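Local atomic coordinates of putative laminarinase (Phanerochaete chrysosporium, PDB entry 2WNE), a protein that probably hydrolyses beta-glucans such as laminarin, as a family 16 glycoside hydrolase, and is caught here with glucose units bound in its cleft. Residues G97-A102 and N250-G255; M130-G135 and A229-T234. The protein carries 1 engineered substitution. One frame throughout, in Å; residues are numbered along the deposited sequence.

Interaction 1 of 2, residues G97-A102 and N250-G255. With GLC (alpha-D-glucopyranose), chain B; BGC (beta-D-glucopyranose), chain C.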
loop_
_atom_site.group_PDB
_atom_site.type_symbol
_atom_site.label_atom_id
_atom_site.label_comp_id
_atom_site.label_asym_id
_atom_site.label_seq_id
_atom_site.Cartn_x
_atom_site.Cartn_y
_atom_site.Cartn_z
ATOM N N GLY A 97 4.955 -10.219 11.399
ATOM C CA GLY A 97 4.280 -9.154 12.105
ATOM C C GLY A 97 4.080 -7.893 11.260
ATOM O O GLY A 97 3.205 -7.074 11.596
ATOM N N THR A 98 4.857 -7.734 10.179
ATOM C CA THR A 98 4.757 -6.509 9.357
ATOM C C THR A 98 3.455 -6.435 8.559
ATOM O O THR A 98 2.943 -7.458 8.037
ATOM C CB THR A 98 5.926 -6.310 8.345
ATOM O OG1 THR A 98 5.923 -7.378 7.396
ATOM C CG2 THR A 98 7.281 -6.215 9.063
ATOM N N TRP A 99 2.929 -5.218 8.473
ATOM C CA TRP A 99 1.716 -4.963 7.696
ATOM C C TRP A 99 1.896 -3.622 6.981
ATOM O O TRP A 99 1.439 -2.589 7.458
ATOM C CB TRP A 99 0.472 -5.055 8.590
ATOM C CG TRP A 99 -0.861 -4.734 7.951
ATOM C CD1 TRP A 99 -1.132 -4.527 6.611
ATOM C CD2 TRP A 99 -2.113 -4.582 8.639
ATOM N NE1 TRP A 99 -2.473 -4.256 6.438
ATOM C CE2 TRP A 99 -3.096 -4.273 7.665
ATOM C CE3 TRP A 99 -2.501 -4.663 9.990
ATOM C CZ2 TRP A 99 -4.446 -4.048 8.004
ATOM C CZ3 TRP A 99 -3.850 -4.454 10.323
ATOM C CH2 TRP A 99 -4.795 -4.139 9.339
ATOM N N PRO A 100 2.597 -3.647 5.818
ATOM C CA PRO A 100 2.815 -2.423 5.037
ATOM C C PRO A 100 1.698 -2.188 4.035
ATOM O O PRO A 100 1.073 -3.146 3.590
ATOM C CB PRO A 100 4.109 -2.713 4.285
ATOM C CG PRO A 100 4.133 -4.271 4.117
ATOM C CD PRO A 100 3.206 -4.845 5.187
ATOM N N ALA A 101 1.475 -0.929 3.664
ATOM C CA ALA A 101 0.536 -0.619 2.603
ATOM C C ALA A 101 0.919 0.655 1.865
ATOM O O ALA A 101 1.496 1.562 2.468
ATOM C CB ALA A 101 -0.924 -0.489 3.163
ATOM N N ALA A 102 0.634 0.664 0.554
ATOM C CA ALA A 102 0.550 1.872 -0.280
ATOM C C ALA A 102 -0.895 1.899 -0.784
ATOM O O ALA A 102 -1.354 0.951 -1.427
ATOM C CB ALA A 102 1.495 1.805 -1.453
ATOM N N ASN A 250 2.564 3.424 4.535
ATOM C CA ASN A 250 2.734 3.206 5.977
ATOM C C ASN A 250 3.268 1.837 6.265
ATOM O O ASN A 250 3.357 0.995 5.370
ATOM C CB ASN A 250 1.392 3.397 6.738
ATOM C CG ASN A 250 0.368 2.321 6.409
ATOM O OD1 ASN A 250 -0.286 2.363 5.348
ATOM N ND2 ASN A 250 0.228 1.332 7.315
ATOM N N LEU A 251 3.645 1.623 7.519
ATOM C CA LEU A 251 3.973 0.292 7.995
ATOM C C LEU A 251 3.440 0.179 9.413
ATOM O O LEU A 251 3.844 0.964 10.300
ATOM C CB LEU A 251 5.492 0.057 7.956
ATOM C CG LEU A 251 6.066 -1.159 8.726
ATOM C CD1 LEU A 251 5.553 -2.502 8.182
ATOM C CD2 LEU A 251 7.590 -1.176 8.777
ATOM N N THR A 252 2.508 -0.766 9.623
ATOM C CA THR A 252 2.110 -1.105 10.983
ATOM C C THR A 252 2.527 -2.536 11.280
ATOM O O THR A 252 3.134 -3.205 10.425
ATOM C CB THR A 252 0.586 -0.791 11.296
ATOM O OG1 THR A 252 0.336 -0.983 12.692
ATOM C CG2 THR A 252 -0.356 -1.656 10.485
ATOM N N PHE A 253 2.244 -2.973 12.505
ATOM C CA PHE A 253 2.583 -4.331 12.960
ATOM C C PHE A 253 1.369 -4.937 13.623
ATOM O O PHE A 253 0.651 -4.219 14.287
ATOM C CB PHE A 253 3.694 -4.265 14.018
ATOM C CG PHE A 253 4.984 -3.712 13.504
ATOM C CD1 PHE A 253 5.246 -2.345 13.565
ATOM C CD2 PHE A 253 5.937 -4.563 12.959
ATOM C CE1 PHE A 253 6.446 -1.835 13.074
ATOM C CE2 PHE A 253 7.120 -4.066 12.461
ATOM C CZ PHE A 253 7.376 -2.707 12.526
ATOM N N CYS A 254 1.187 -6.255 13.516
ATOM C CA CYS A 254 0.085 -6.969 14.192
ATOM C C CYS A 254 -1.268 -6.294 13.939
ATOM O O CYS A 254 -1.609 -6.008 12.794
ATOM C CB CYS A 254 0.381 -7.108 15.708
ATOM S SG CYS A 254 2.056 -7.727 16.025
ATOM N N GLY A 255 -2.031 -6.030 14.998
ATOM C CA GLY A 255 -3.311 -5.364 14.863
ATOM C C GLY A 255 -4.388 -6.195 14.183
ATOM O O GLY A 255 -4.291 -7.409 14.120
HETATM C C1 GLC B . -7.058 -0.922 4.390
HETATM C C2 GLC B . -7.996 -0.368 5.488
HETATM C C3 GLC B . -7.231 0.591 6.406
HETATM C C4 GLC B . -5.757 0.191 6.552
HETATM C C5 GLC B . -5.072 0.319 5.187
HETATM C C6 GLC B . -3.588 -0.044 5.154
HETATM O O1 GLC B . -7.770 -1.094 3.187
HETATM O O2 GLC B . -9.213 0.177 4.999
HETATM O O3 GLC B . -7.837 0.579 7.665
HETATM O O4 GLC B . -5.116 1.084 7.441
HETATM O O5 GLC B . -5.763 -0.354 4.148
HETATM O O6 GLC B . -3.403 -1.442 5.387
HETATM C C2 BGC C . -7.779 -4.916 6.537
HETATM C C3 BGC C . -7.688 -4.241 5.171
HETATM C C4 BGC C . -7.399 -5.201 4.016
HETATM C C5 BGC C . -8.328 -6.409 4.099
HETATM C C6 BGC C . -7.943 -7.466 3.061
HETATM C C1 BGC C . -8.693 -6.129 6.474
HETATM O O2 BGC C . -8.290 -4.000 7.472
HETATM O O3 BGC C . -6.684 -3.271 5.211
HETATM O O4 BGC C . -7.552 -4.536 2.780
HETATM O O5 BGC C . -8.269 -6.973 5.409
HETATM O O6 BGC C . -8.851 -8.547 3.148
HETATM O O HOH W 1 -1.081 -1.239 6.986
#

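Interaction 2 of 2, residues M130-G135 and A229-T234. With BGC (beta-D-glucopyranose), chain C; GLC (alpha-D-glucopyranose), chain B.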
loop_
_atom_site.group_PDB
_atom_site.type_symbol
_atom_site.label_atom_id
_atom_site.label_comp_id
_atom_site.label_asym_id
_atom_site.label_seq_id
_atom_site.Cartn_x
_atom_site.Cartn_y
_atom_site.Cartn_z
ATOM N N MET A 130 -4.823 -6.368 -3.809
ATOM C CA MET A 130 -5.403 -5.086 -4.233
ATOM C C MET A 130 -6.901 -5.114 -3.893
ATOM O O MET A 130 -7.633 -5.978 -4.377
ATOM C CB MET A 130 -5.143 -4.854 -5.737
ATOM C CG MET A 130 -3.662 -4.707 -6.015
ATOM S SD MET A 130 -2.960 -5.626 -7.406
ATOM C CE MET A 130 -3.286 -7.362 -6.961
ATOM N N THR A 131 -7.333 -4.185 -3.031
ATOM C CA THR A 131 -8.632 -4.253 -2.355
ATOM C C THR A 131 -9.304 -2.886 -2.265
ATOM O O THR A 131 -8.647 -1.873 -1.990
ATOM C CB THR A 131 -8.496 -4.841 -0.899
ATOM O OG1 THR A 131 -7.602 -5.951 -0.923
ATOM C CG2 THR A 131 -9.877 -5.312 -0.325
ATOM N N LEU A 132 -10.615 -2.873 -2.510
ATOM C CA LEU A 132 -11.443 -1.684 -2.258
ATOM C C LEU A 132 -12.257 -1.919 -1.005
ATOM O O LEU A 132 -12.714 -3.047 -0.758
ATOM C CB LEU A 132 -12.420 -1.396 -3.402
ATOM C CG LEU A 132 -11.988 -1.368 -4.870
ATOM C CD1 LEU A 132 -13.175 -0.858 -5.715
ATOM C CD2 LEU A 132 -10.746 -0.508 -5.053
ATOM N N HIS A 133 -12.405 -0.861 -0.203
ATOM C CA HIS A 133 -13.374 -0.846 0.892
ATOM C C HIS A 133 -14.331 0.296 0.657
ATOM O O HIS A 133 -13.898 1.445 0.439
ATOM C CB HIS A 133 -12.661 -0.670 2.244
ATOM C CG HIS A 133 -11.715 -1.781 2.566
ATOM N ND1 HIS A 133 -12.003 -2.756 3.497
ATOM C CD2 HIS A 133 -10.493 -2.083 2.067
ATOM C CE1 HIS A 133 -10.993 -3.608 3.562
ATOM N NE2 HIS A 133 -10.063 -3.217 2.710
ATOM N N THR A 134 -15.631 -0.004 0.688
ATOM C CA THR A 134 -16.667 1.017 0.493
ATOM C C THR A 134 -17.815 0.917 1.540
ATOM O O THR A 134 -17.824 -0.001 2.374
ATOM C CB THR A 134 -17.258 0.939 -0.942
ATOM O OG1 THR A 134 -17.962 -0.297 -1.099
ATOM C CG2 THR A 134 -16.162 0.997 -2.004
ATOM N N GLY A 135 -18.741 1.886 1.529
ATOM C CA GLY A 135 -20.081 1.688 2.119
ATOM C C GLY A 135 -20.959 0.778 1.237
ATOM O O GLY A 135 -20.448 0.084 0.324
ATOM N N ALA A 229 -5.351 -6.133 -11.357
ATOM C CA ALA A 229 -6.656 -6.075 -10.695
ATOM C C ALA A 229 -7.591 -5.105 -11.432
ATOM O O ALA A 229 -7.165 -4.024 -11.888
ATOM C CB ALA A 229 -6.484 -5.668 -9.206
ATOM N N PHE A 230 -8.853 -5.506 -11.557
ATOM C CA PHE A 230 -9.870 -4.760 -12.291
ATOM C C PHE A 230 -11.095 -4.687 -11.382
ATOM O O PHE A 230 -11.566 -5.711 -10.883
ATOM C CB PHE A 230 -10.225 -5.459 -13.616
ATOM C CG PHE A 230 -11.202 -4.687 -14.507
ATOM C CD1 PHE A 230 -11.985 -5.372 -15.447
ATOM C CD2 PHE A 230 -11.334 -3.298 -14.420
ATOM C CE1 PHE A 230 -12.860 -4.697 -16.308
ATOM C CE2 PHE A 230 -12.229 -2.603 -15.258
ATOM C CZ PHE A 230 -12.980 -3.300 -16.217
ATOM N N PHE A 231 -11.549 -3.462 -11.120
ATOM C CA PHE A 231 -12.781 -3.205 -10.356
ATOM C C PHE A 231 -13.716 -2.398 -11.249
ATOM O O PHE A 231 -13.731 -1.171 -11.203
ATOM C CB PHE A 231 -12.498 -2.481 -9.024
ATOM C CG PHE A 231 -11.544 -3.231 -8.119
ATOM C CD1 PHE A 231 -10.172 -2.957 -8.151
ATOM C CD2 PHE A 231 -12.017 -4.233 -7.258
ATOM C CE1 PHE A 231 -9.267 -3.662 -7.338
ATOM C CE2 PHE A 231 -11.129 -4.945 -6.440
ATOM C CZ PHE A 231 -9.744 -4.660 -6.475
ATOM N N PRO A 232 -14.478 -3.098 -12.103
ATOM C CA PRO A 232 -15.413 -2.411 -13.002
ATOM C C PRO A 232 -16.626 -1.872 -12.246
ATOM O O PRO A 232 -16.738 -2.090 -11.034
ATOM C CB PRO A 232 -15.816 -3.507 -13.987
ATOM C CG PRO A 232 -15.664 -4.804 -13.190
ATOM C CD PRO A 232 -14.504 -4.568 -12.264
ATOM N N ASN A 233 -17.517 -1.173 -12.947
ATOM C CA ASN A 233 -18.688 -0.584 -12.319
ATOM C C ASN A 233 -19.969 -1.382 -12.578
ATOM O O ASN A 233 -21.056 -0.879 -12.345
ATOM C CB ASN A 233 -18.869 0.890 -12.736
ATOM C CG ASN A 233 -19.246 1.040 -14.201
ATOM O OD1 ASN A 233 -19.280 0.048 -14.929
ATOM N ND2 ASN A 233 -19.555 2.281 -14.640
ATOM N N THR A 234 -19.822 -2.630 -13.045
ATOM C CA THR A 234 -20.951 -3.513 -13.339
ATOM C C THR A 234 -21.948 -3.586 -12.185
ATOM O O THR A 234 -23.161 -3.588 -12.399
ATOM C CB THR A 234 -20.421 -4.943 -13.655
ATOM O OG1 THR A 234 -19.301 -4.832 -14.556
ATOM C CG2 THR A 234 -21.511 -5.802 -14.300
HETATM C C2 BGC C . -7.779 -4.916 6.537
HETATM C C3 BGC C . -7.688 -4.241 5.171
HETATM C C4 BGC C . -7.399 -5.201 4.016
HETATM C C5 BGC C . -8.328 -6.409 4.099
HETATM C C6 BGC C . -7.943 -7.466 3.061
HETATM C C1 BGC C . -8.693 -6.129 6.474
HETATM O O2 BGC C . -8.290 -4.000 7.472
HETATM O O3 BGC C . -6.684 -3.271 5.211
HETATM O O4 BGC C . -7.552 -4.536 2.780
HETATM O O5 BGC C . -8.269 -6.973 5.409
HETATM O O6 BGC C . -8.851 -8.547 3.148
HETATM C C1 GLC B . -7.058 -0.922 4.390
HETATM C C2 GLC B . -7.996 -0.368 5.488
HETATM C C3 GLC B . -7.231 0.591 6.406
HETATM C C4 GLC B . -5.757 0.191 6.552
HETATM C C5 GLC B . -5.072 0.319 5.187
HETATM C C6 GLC B . -3.588 -0.044 5.154
HETATM O O1 GLC B . -7.770 -1.094 3.187
HETATM O O2 GLC B . -9.213 0.177 4.999
HETATM O O3 GLC B . -7.837 0.579 7.665
HETATM O O4 GLC B . -5.116 1.084 7.441
HETATM O O5 GLC B . -5.763 -0.354 4.148
HETATM O O6 GLC B . -3.403 -1.442 5.387
#

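Interaction 1 of 2, residues G97-A102 and N250-G255
Gly97 to Ala101 runs antiparallel to Asn250 to Cys254, the axes of strand segments 98-102 and 250-253 lying at 157° to each other and coming within 4.5 Å. Trp99 and Thr252 form a hydrogen-bonded pair: Trp99 N gives to Thr252 O at 2.8 Å, and Thr252 N returns a bond to Trp99 O from above the carbonyl plane. Ala101 and Asn250 make a second such pair. Past the strand, Cys254 N donates to Gly97 O (2.9 Å), in the plane of that carbonyl, while Cys254 SG ties into a disulfide with Cys273.

Side chains then alternate between the two faces of this sheet, one of the pair that make up the GH16 beta-jelly roll. Trp99, Ala101, Asn250 and Thr252 lie on the face that lines the sugar cleft. With CG anti to its backbone N (chi1 176°), the indole of Trp99 lies alongside Thr252, whose CG2 approaches the ring obliquely, 3.7 Å from Trp99 CE3. Cys254 O reaches the same CE3 at the ring edge (3.2 Å). Trp99 NE1 is hydrogen-bonded to Glu120, which also grips both sugars. A water joins Trp99 O, Asn250 ND2 and GLC O6, while Asn250 OD1 is held by Trp103 NE1, a second-shell grip on the amide. Ala101 CB packs 3.4 Å from GLC C6.

On the other face, Leu251 CD1 lies 3.8 Å from Thr98 CB and also touches Pro100 CB, while Phe253 CE2 meets the Thr98 methyl and its ring stacks edge-to-face with Phe284.

Interaction 2 of 2, residues M130-G135 and A229-T234
Leu132 and Phe231 carry the central contact, a CH-pi interaction: Leu132 CG stands over one face of the phenyl ring, 3.8 Å from its centroid and 14° off the normal. Leu132 CD1 extends the packing back to Phe231 CB (3.7 Å), and CD2 reaches the CD1 side of the ring. With Phe231 CG anti to its carbonyl carbon (chi1 -58°), the ring slides past the leucine in the opposite direction and its tip, CZ, meets Met130 O in the ring plane at 3.3 Å.

Plain apolar packing continues alongside, where Met130 CB lies 3.8 Å from Ala229 CB and the bent methionine chain also brings SD against that methyl. No hydrogen bond crosses between the segments, whose strand axes come no closer than 8.3 Å; Val167 and Cys165 of strand 165-168 add to the cover on Phe231. A serine in place of Phe231 would probably leave Leu132 without its ring partner and open a gap beside the Met130 carbonyl.

Polar contacts belong to the other side of strand 130-133, where His133 NE2 donates to BGC O4 (2.8 Å, 164°) and GLC O2 lies over a face of the imidazole. Inward residues filling the space between two sheets while their neighbours face the bound sugar are what the GH16 jelly-roll sandwich presents beside its cleft.

Overall arrangement
Interaction 2 is nested in the chain loop closed by interaction 1, and the two centres lie 21 Å apart, with nearest atoms about 8 Å from each other. Three of the four segments sit in one sheet: strand 246-253 pairs with 98-105, then 115-120 and 129-133 follow in order. Strand 229-231 belongs to the other sheet, so interaction 1 is a lateral strand pairing and interaction 2 joins sheet to sheet. Strand 115-120, between the two, supplies Asp117 and Glu120 to the sugars. Both contacts reach the same GLC and BGC, bringing together cleft residues distant in sequence, consistent with a shared glucan-binding site.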